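Local coordinates for protein aminoacyl-tRNA synthetase (Cryptosporidium parvum, PDB 5F9Z) that probably joins proline to its cognate tRNA at the expense of ATP, and is here bound to the inhibitor halofuginone and an ATP analogue, at residues Thr24-Trp29 / Ile231-Arg236; Asp28-Val33 / Thr161-Thr166; Ser37-Tyr42 / Lys291-Pro296. All blocks are in the same frame, centred on the assembly; numbering follows the deposited sequence.

Interaction 1 (Thr24-Trp29 / Ile231-Arg236); sequences TSFADW and IPEIGR
F26 and E233 mark the closest approach of the two backbones, their CA atoms 6.9 Å apart, so a single large side chain is enough to bridge the gap. On one side the chain enters helix 26-36: S25 occupies the N-cap position without a capping bond from its hydroxyl, and the first turn closes as W29 N donates to S25 O over 2.9 Å. On the other side the backbone folds back on itself at the end of strand 223-231.

With CG anti to the backbone N (chi1 -177°), the F26 ring is carried off the first turn of the helix and laid over I231, E233 and I234, which all come obliquely to the same side of its plane, each side chain crossing that of F26 at roughly a right angle. CD2 packs against I234 CG2 at 3.5 Å, while the other ortho carbon, CD1, meets E233 CB at the same separation of 3.5 Å. The far end, CZ, rests 3.7 Å from I231 CG2. Only the aliphatic base of E233 takes part. A bend at its second torsion (chi2 75°) carries the carboxylate onward toward K22, with which it forms a long, weak ion pair. M285 of helix 278-287 touches both F26 and I231 and continues the apolar patch.

The turn of the loop is set by G235, whose left-handed backbone lies beside R236 opposite I231: a G1 beta bulge closing the hairpin between strands 223-231 and 236-247 of the class II synthetase core.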
# COMPACT_ATOMS: atom_id res chain seq x y z
N THR A 24 -20.82 7.90 3.91
CA THR A 24 -21.94 7.27 4.59
C THR A 24 -22.12 5.80 4.22
O THR A 24 -22.72 5.06 5.01
CB THR A 24 -23.24 8.03 4.30
OG1 THR A 24 -23.47 8.06 2.89
CG2 THR A 24 -23.15 9.46 4.83
N SER A 25 -21.63 5.37 3.06
CA SER A 25 -21.75 3.98 2.62
C SER A 25 -20.40 3.55 2.04
O SER A 25 -20.24 3.31 0.84
CB SER A 25 -22.88 3.81 1.60
OG SER A 25 -23.11 2.44 1.32
N PHE A 26 -19.40 3.45 2.92
CA PHE A 26 -18.02 3.24 2.47
C PHE A 26 -17.84 1.86 1.84
O PHE A 26 -17.18 1.74 0.80
CB PHE A 26 -17.06 3.42 3.65
CG PHE A 26 -15.61 3.28 3.27
CD1 PHE A 26 -14.92 4.36 2.75
CD2 PHE A 26 -14.95 2.08 3.44
CE1 PHE A 26 -13.59 4.24 2.40
CE2 PHE A 26 -13.62 1.95 3.10
CZ PHE A 26 -12.93 3.03 2.57
N ALA A 27 -18.38 0.82 2.47
CA ALA A 27 -18.20 -0.53 1.94
C ALA A 27 -18.78 -0.67 0.54
O ALA A 27 -18.15 -1.24 -0.35
CB ALA A 27 -18.83 -1.56 2.89
N ASP A 28 -19.99 -0.14 0.33
CA ASP A 28 -20.59 -0.19 -1.00
C ASP A 28 -19.85 0.71 -1.97
O ASP A 28 -19.72 0.39 -3.16
CB ASP A 28 -22.07 0.19 -0.92
CG ASP A 28 -22.80 -0.02 -2.23
OD1 ASP A 28 -22.33 -0.83 -3.05
OD2 ASP A 28 -23.86 0.61 -2.43
N TRP A 29 -19.35 1.86 -1.49
CA TRP A 29 -18.55 2.73 -2.34
C TRP A 29 -17.28 2.04 -2.80
O TRP A 29 -16.91 2.12 -3.98
CB TRP A 29 -18.21 4.03 -1.60
CG TRP A 29 -17.23 4.90 -2.33
CD1 TRP A 29 -17.52 5.89 -3.23
CD2 TRP A 29 -15.80 4.86 -2.23
NE1 TRP A 29 -16.37 6.47 -3.69
CE2 TRP A 29 -15.30 5.86 -3.09
CE3 TRP A 29 -14.90 4.09 -1.49
CZ2 TRP A 29 -13.93 6.09 -3.24
CZ3 TRP A 29 -13.55 4.32 -1.64
CH2 TRP A 29 -13.07 5.31 -2.51
N ILE A 231 -7.51 5.05 7.33
CA ILE A 231 -8.66 5.34 6.48
C ILE A 231 -9.68 6.11 7.32
O ILE A 231 -10.38 5.50 8.14
CB ILE A 231 -9.27 4.05 5.90
CG1 ILE A 231 -8.18 3.18 5.28
CG2 ILE A 231 -10.34 4.39 4.87
CD1 ILE A 231 -7.43 3.84 4.14
N PRO A 232 -9.79 7.43 7.14
CA PRO A 232 -10.69 8.20 8.02
C PRO A 232 -12.15 7.82 7.90
O PRO A 232 -12.88 7.89 8.90
CB PRO A 232 -10.45 9.65 7.56
CG PRO A 232 -9.11 9.63 6.88
CD PRO A 232 -9.02 8.28 6.23
N GLU A 233 -12.61 7.42 6.71
CA GLU A 233 -14.03 7.17 6.50
C GLU A 233 -14.55 6.00 7.33
O GLU A 233 -15.76 5.89 7.53
CB GLU A 233 -14.31 6.93 5.02
CG GLU A 233 -14.19 8.17 4.14
CD GLU A 233 -12.75 8.58 3.89
OE1 GLU A 233 -11.84 7.78 4.18
OE2 GLU A 233 -12.54 9.71 3.40
N ILE A 234 -13.67 5.12 7.80
CA ILE A 234 -14.04 4.06 8.72
C ILE A 234 -13.28 4.12 10.03
O ILE A 234 -13.50 3.28 10.91
CB ILE A 234 -13.87 2.66 8.08
CG1 ILE A 234 -12.42 2.44 7.65
CG2 ILE A 234 -14.82 2.50 6.91
CD1 ILE A 234 -12.18 1.09 7.03
N GLY A 235 -12.38 5.09 10.19
CA GLY A 235 -11.67 5.28 11.45
C GLY A 235 -10.81 4.11 11.86
O GLY A 235 -10.68 3.84 13.06
N ARG A 236 -10.21 3.41 10.90
CA ARG A 236 -9.38 2.25 11.20
C ARG A 236 -8.02 2.41 10.54
O ARG A 236 -7.94 2.71 9.34
CB ARG A 236 -10.05 0.95 10.73
CG ARG A 236 -11.36 0.67 11.44
CD ARG A 236 -11.69 -0.82 11.45
NE ARG A 236 -11.99 -1.28 12.80
CZ ARG A 236 -13.15 -1.09 13.41
NH1 ARG A 236 -14.13 -0.44 12.80
NH2 ARG A 236 -13.34 -1.55 14.64

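Interaction 2 (Asp28-Val33 / Thr161-Thr166); sequences DWYSQV and TPFIRT. With ANP (phosphoaminophosphonic acid-adenylate ester), chain D.
Y30 reaches from helix 26-36 to P162 and F163 in the loop between strands 144-153 and 168-178, which, with R154 and E156 at its base, probably corresponds to the motif 2 loop of class II synthetases. The packed side of the contact gathers round the phenol. Its hydroxyl donates to P162 O at 2.8 Å, from above the carbonyl plane and well off a lone pair, and the same oxygen accepts I164 N on the opposite face. That second bond closes a gamma turn with F163 at its corner, so the tyrosine grips the loop just where the chain reverses. Y30 OH also lies in the plane of the F163 ring, at its edge, 3.2 Å from CD2. Farther back, Y30 CE2 meets P162 CB and T161 CG2, both at 3.9 Å. M285 of helix 278-287 adds to the packing on Y30.

The helix is looser on its outer side, where D28 is exposed to solvent. Here the polar chains look to each other: Q32 NE2 donates almost straight to D28 OD1, without touching the loop.

Beyond the tyrosine, a classic bulge sets I164 and R165 together opposite T161, and the loop turns to AMPPNP. T166 reads the adenine edge through its backbone, N to N1 of the base and O from N6. R165, also salt-bridged to E156, presents the edge of its guanidinium to the gamma-phosphate, NH1 donating to O3G at 3.2 Å and NH2 to O2G at 2.6 Å.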
# COMPACT_ATOMS: atom_id res chain seq x y z
N ASP A 28 -19.99 -0.14 0.33
CA ASP A 28 -20.59 -0.19 -1.00
C ASP A 28 -19.85 0.71 -1.97
O ASP A 28 -19.72 0.39 -3.16
CB ASP A 28 -22.07 0.19 -0.92
CG ASP A 28 -22.80 -0.02 -2.23
OD1 ASP A 28 -22.33 -0.83 -3.05
OD2 ASP A 28 -23.86 0.61 -2.43
N TRP A 29 -19.35 1.86 -1.49
CA TRP A 29 -18.55 2.73 -2.34
C TRP A 29 -17.28 2.04 -2.80
O TRP A 29 -16.91 2.12 -3.98
CB TRP A 29 -18.21 4.03 -1.60
CG TRP A 29 -17.23 4.90 -2.33
CD1 TRP A 29 -17.52 5.89 -3.23
CD2 TRP A 29 -15.80 4.86 -2.23
NE1 TRP A 29 -16.37 6.47 -3.69
CE2 TRP A 29 -15.30 5.86 -3.09
CE3 TRP A 29 -14.90 4.09 -1.49
CZ2 TRP A 29 -13.93 6.09 -3.24
CZ3 TRP A 29 -13.55 4.32 -1.64
CH2 TRP A 29 -13.07 5.31 -2.51
N TYR A 30 -16.59 1.35 -1.89
CA TYR A 30 -15.35 0.68 -2.24
C TYR A 30 -15.58 -0.43 -3.26
O TYR A 30 -14.78 -0.60 -4.19
CB TYR A 30 -14.68 0.13 -0.97
CG TYR A 30 -13.31 -0.46 -1.19
CD1 TYR A 30 -12.27 0.31 -1.69
CD2 TYR A 30 -13.05 -1.79 -0.87
CE1 TYR A 30 -11.01 -0.23 -1.89
CE2 TYR A 30 -11.79 -2.34 -1.05
CZ TYR A 30 -10.78 -1.55 -1.56
OH TYR A 30 -9.53 -2.09 -1.75
N SER A 31 -16.67 -1.18 -3.11
CA SER A 31 -16.97 -2.25 -4.04
C SER A 31 -17.27 -1.71 -5.44
O SER A 31 -16.75 -2.22 -6.44
CB SER A 31 -18.14 -3.09 -3.53
OG SER A 31 -18.46 -4.13 -4.44
N GLN A 32 -18.10 -0.67 -5.52
CA GLN A 32 -18.45 -0.11 -6.82
C GLN A 32 -17.23 0.51 -7.50
O GLN A 32 -17.09 0.44 -8.73
CB GLN A 32 -19.55 0.94 -6.67
CG GLN A 32 -20.89 0.39 -6.20
CD GLN A 32 -21.99 1.43 -6.23
OE1 GLN A 32 -22.03 2.27 -7.14
NE2 GLN A 32 -22.87 1.40 -5.24
N VAL A 33 -16.33 1.11 -6.72
CA VAL A 33 -15.18 1.79 -7.30
C VAL A 33 -14.21 0.78 -7.92
O VAL A 33 -13.71 0.99 -9.03
CB VAL A 33 -14.49 2.67 -6.25
CG1 VAL A 33 -13.08 3.03 -6.68
CG2 VAL A 33 -15.30 3.94 -6.01
N THR A 161 -11.15 -8.19 2.76
CA THR A 161 -11.35 -6.93 2.06
C THR A 161 -10.45 -6.94 0.83
O THR A 161 -9.28 -7.33 0.94
CB THR A 161 -11.03 -5.73 2.97
OG1 THR A 161 -11.82 -5.79 4.16
CG2 THR A 161 -11.31 -4.42 2.24
N PRO A 162 -10.96 -6.56 -0.34
CA PRO A 162 -10.11 -6.52 -1.53
C PRO A 162 -8.85 -5.70 -1.29
O PRO A 162 -8.89 -4.62 -0.70
CB PRO A 162 -11.02 -5.87 -2.58
CG PRO A 162 -12.40 -6.26 -2.16
CD PRO A 162 -12.37 -6.27 -0.65
N PHE A 163 -7.72 -6.25 -1.74
CA PHE A 163 -6.38 -5.69 -1.52
C PHE A 163 -5.99 -5.70 -0.05
O PHE A 163 -4.94 -6.26 0.31
CB PHE A 163 -6.29 -4.26 -2.08
CG PHE A 163 -6.59 -4.16 -3.54
CD1 PHE A 163 -5.68 -4.63 -4.49
CD2 PHE A 163 -7.76 -3.57 -3.99
CE1 PHE A 163 -5.95 -4.53 -5.84
CE2 PHE A 163 -8.04 -3.47 -5.33
CZ PHE A 163 -7.13 -3.95 -6.26
N ILE A 164 -6.81 -5.09 0.81
CA ILE A 164 -6.42 -4.87 2.20
C ILE A 164 -6.12 -6.19 2.90
O ILE A 164 -5.07 -6.36 3.53
CB ILE A 164 -7.52 -4.08 2.95
CG1 ILE A 164 -7.82 -2.77 2.22
CG2 ILE A 164 -7.09 -3.81 4.38
CD1 ILE A 164 -6.64 -1.83 2.13
N ARG A 165 -7.04 -7.15 2.80
CA ARG A 165 -6.87 -8.46 3.43
C ARG A 165 -7.49 -9.51 2.52
O ARG A 165 -8.71 -9.68 2.50
CB ARG A 165 -7.48 -8.49 4.82
CG ARG A 165 -7.29 -9.81 5.55
CD ARG A 165 -7.75 -9.72 7.00
NE ARG A 165 -7.05 -8.66 7.72
CZ ARG A 165 -5.84 -8.78 8.25
NH1 ARG A 165 -5.18 -9.93 8.15
NH2 ARG A 165 -5.29 -7.76 8.89
N THR A 166 -6.65 -10.22 1.77
CA THR A 166 -7.09 -11.25 0.85
C THR A 166 -6.44 -12.58 1.20
O THR A 166 -5.30 -12.62 1.70
CB THR A 166 -6.76 -10.88 -0.60
OG1 THR A 166 -5.34 -10.85 -0.78
CG2 THR A 166 -7.32 -9.51 -0.94
PG ANP D . -2.00 -8.97 10.38
O1G ANP D . -2.26 -9.28 11.82
O2G ANP D . -2.95 -7.79 9.92
O3G ANP D . -2.30 -10.24 9.50
PB ANP D . 0.60 -9.71 9.61
O1B ANP D . 1.70 -10.04 10.66
O2B ANP D . -0.19 -10.94 9.33
N3B ANP D . -0.38 -8.48 10.20
PA ANP D . 2.69 -9.70 7.83
O1A ANP D . 2.78 -11.18 7.86
O2A ANP D . 3.73 -9.00 8.71
O3A ANP D . 1.26 -9.19 8.30
O5' ANP D . 2.81 -9.24 6.31
C5' ANP D . 3.51 -8.04 5.94
C4' ANP D . 2.51 -6.99 5.54
O4' ANP D . 1.59 -7.55 4.59
C3' ANP D . 1.63 -6.45 6.66
O3' ANP D . 2.27 -5.37 7.32
C2' ANP D . 0.37 -6.00 5.92
O2' ANP D . 0.49 -4.66 5.47
C1' ANP D . 0.31 -6.96 4.73
N9 ANP D . -0.67 -8.04 4.87
C8 ANP D . -0.80 -8.90 5.93
N7 ANP D . -1.77 -9.78 5.78
C5 ANP D . -2.31 -9.47 4.54
C6 ANP D . -3.36 -10.03 3.79
N6 ANP D . -4.10 -11.07 4.21
N1 ANP D . -3.64 -9.49 2.59
C2 ANP D . -2.91 -8.46 2.16
N3 ANP D . -1.89 -7.85 2.77
C4 ANP D . -1.64 -8.40 3.96

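Interaction 3 (Ser37-Tyr42 / Lys291-Pro296); sequences SEMIEY and KGLVLP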
# COMPACT_ATOMS: atom_id res chain seq x y z
N SER A 37 -14.60 0.27 -12.24
CA SER A 37 -13.38 0.74 -12.89
C SER A 37 -12.60 -0.39 -13.55
O SER A 37 -11.51 -0.14 -14.08
CB SER A 37 -12.48 1.45 -11.88
OG SER A 37 -11.98 0.54 -10.91
N GLU A 38 -13.13 -1.62 -13.52
CA GLU A 38 -12.47 -2.78 -14.12
C GLU A 38 -11.12 -3.06 -13.45
O GLU A 38 -10.15 -3.43 -14.11
CB GLU A 38 -12.32 -2.63 -15.63
CG GLU A 38 -13.65 -2.50 -16.36
CD GLU A 38 -13.48 -2.29 -17.85
OE1 GLU A 38 -12.62 -1.47 -18.24
OE2 GLU A 38 -14.21 -2.94 -18.62
N MET A 39 -11.07 -2.87 -12.14
CA MET A 39 -9.90 -3.22 -11.34
C MET A 39 -9.99 -4.64 -10.79
O MET A 39 -9.00 -5.37 -10.81
CB MET A 39 -9.73 -2.24 -10.18
CG MET A 39 -8.79 -1.08 -10.44
SD MET A 39 -8.35 -0.27 -8.89
CE MET A 39 -6.97 0.74 -9.41
N ILE A 40 -11.16 -5.03 -10.30
CA ILE A 40 -11.33 -6.23 -9.50
C ILE A 40 -12.56 -6.99 -9.98
O ILE A 40 -13.59 -6.39 -10.31
CB ILE A 40 -11.46 -5.88 -8.00
CG1 ILE A 40 -10.10 -5.46 -7.44
CG2 ILE A 40 -12.03 -7.04 -7.20
CD1 ILE A 40 -9.08 -6.57 -7.47
N GLU A 41 -12.44 -8.32 -10.03
CA GLU A 41 -13.57 -9.22 -10.19
C GLU A 41 -13.65 -10.11 -8.96
O GLU A 41 -12.64 -10.68 -8.54
CB GLU A 41 -13.45 -10.06 -11.46
CG GLU A 41 -13.74 -9.32 -12.75
CD GLU A 41 -15.21 -9.05 -12.96
OE1 GLU A 41 -15.55 -8.27 -13.88
OE2 GLU A 41 -16.04 -9.62 -12.22
N TYR A 42 -14.84 -10.23 -8.39
CA TYR A 42 -15.03 -11.12 -7.25
C TYR A 42 -14.98 -12.57 -7.70
O TYR A 42 -15.47 -12.93 -8.78
CB TYR A 42 -16.35 -10.82 -6.55
CG TYR A 42 -16.35 -9.52 -5.78
CD1 TYR A 42 -15.75 -9.42 -4.54
CD2 TYR A 42 -16.96 -8.38 -6.30
CE1 TYR A 42 -15.75 -8.23 -3.83
CE2 TYR A 42 -16.97 -7.19 -5.61
CZ TYR A 42 -16.36 -7.12 -4.37
OH TYR A 42 -16.36 -5.93 -3.67
N LYS A 291 -17.02 10.05 -7.72
CA LYS A 291 -17.01 9.75 -9.15
C LYS A 291 -16.29 8.44 -9.46
O LYS A 291 -16.46 7.91 -10.57
CB LYS A 291 -16.35 10.88 -9.93
CG LYS A 291 -17.03 12.22 -9.79
CD LYS A 291 -16.32 13.27 -10.63
CE LYS A 291 -16.97 14.63 -10.47
NZ LYS A 291 -16.36 15.63 -11.38
N GLY A 292 -15.50 7.92 -8.53
CA GLY A 292 -14.77 6.70 -8.75
C GLY A 292 -13.32 6.80 -8.35
O GLY A 292 -12.98 7.48 -7.38
N LEU A 293 -12.44 6.13 -9.09
CA LEU A 293 -11.02 6.14 -8.78
C LEU A 293 -10.43 7.53 -8.95
O LEU A 293 -10.85 8.32 -9.80
CB LEU A 293 -10.26 5.16 -9.68
CG LEU A 293 -10.34 3.67 -9.40
CD1 LEU A 293 -9.59 2.92 -10.48
CD2 LEU A 293 -9.76 3.35 -8.03
N VAL A 294 -9.44 7.83 -8.11
CA VAL A 294 -8.53 8.95 -8.31
C VAL A 294 -7.13 8.38 -8.15
O VAL A 294 -6.73 8.01 -7.05
CB VAL A 294 -8.77 10.10 -7.32
CG1 VAL A 294 -7.69 11.16 -7.47
CG2 VAL A 294 -10.15 10.72 -7.55
N LEU A 295 -6.40 8.30 -9.25
CA LEU A 295 -5.12 7.62 -9.18
C LEU A 295 -3.98 8.62 -9.27
O LEU A 295 -4.06 9.59 -10.03
CB LEU A 295 -4.98 6.60 -10.31
CG LEU A 295 -6.06 5.51 -10.33
CD1 LEU A 295 -5.93 4.64 -11.57
CD2 LEU A 295 -6.00 4.67 -9.07
N PRO A 296 -2.91 8.43 -8.49
CA PRO A 296 -1.71 9.24 -8.67
C PRO A 296 -1.15 9.06 -10.06
O PRO A 296 -1.14 7.93 -10.59
CB PRO A 296 -0.76 8.70 -7.60
CG PRO A 296 -1.64 8.06 -6.58
CD PRO A 296 -2.80 7.50 -7.36
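The Schellman motif that ends helix 26-36 delivers S37 and M39 to L293, a residue of the connector that follows helix 278-287. E38, with positive phi, is the residue at which the chain leaves the helix, and the turn it makes lets its two neighbours face the connector together. The backbones stay well separated, with the CA atoms of S37 and L293 7.2 Å apart, and the space between is bridged by side chains alone.

L293 CD1 is the atom on which the contact converges. S37 meets it from one side with both of its side-chain atoms, CB at 3.5 Å and OG at 3.4 Å. The hydroxyl does not depend on this apolar neighbour, since it is hydrogen-bonded to V33 O in the last turn of the helix.

M39 comes to the leucine tip to tip. Beyond CG its chain is extended (chi2 -165°, chi3 166°), which carries the sulfur and methyl outward. CE stops 3.6 Å from L293 CD1, and SD lies 3.8 Å from that same methyl.

In the fold, the contact sits at a junction. Segment 37-42 runs into strand 40-42, which pairs antiparallel with strand 49-51, whereas segment 291-296 runs from helix 278-287, which with strand 265-276 before it probably makes up motif 3 of class II synthetases, toward strand 304-308 of the anticodon-binding domain. W54 of helix 53-71 touches M39, L293 and L295, and I284 of helix 278-287 packs on both M39 and L293. L295 adds a lighter touch, its CD2 4.1 Å from M39 CE.

Helix 26-36 and its exit tie the three contacts together: interaction 1 uses its first turn, interaction 2 its middle, and interaction 3 the residues just beyond its end. Interaction 1 is partly buried and apolar, against a hairpin; interactions 2 and 3 are buried. Interaction 2 differs in chemistry, since a hydrogen bond fixes the helix to a nucleotide-binding loop, while interaction 3 relies on aliphatic and sulfur packing toward the connector. Helix 278-287 backs all three. Interactions 2 and 3 also touch directly, through V33 on L293, F163 on I40, and a probable hydrogen bond between S31 OG and Y42 OH.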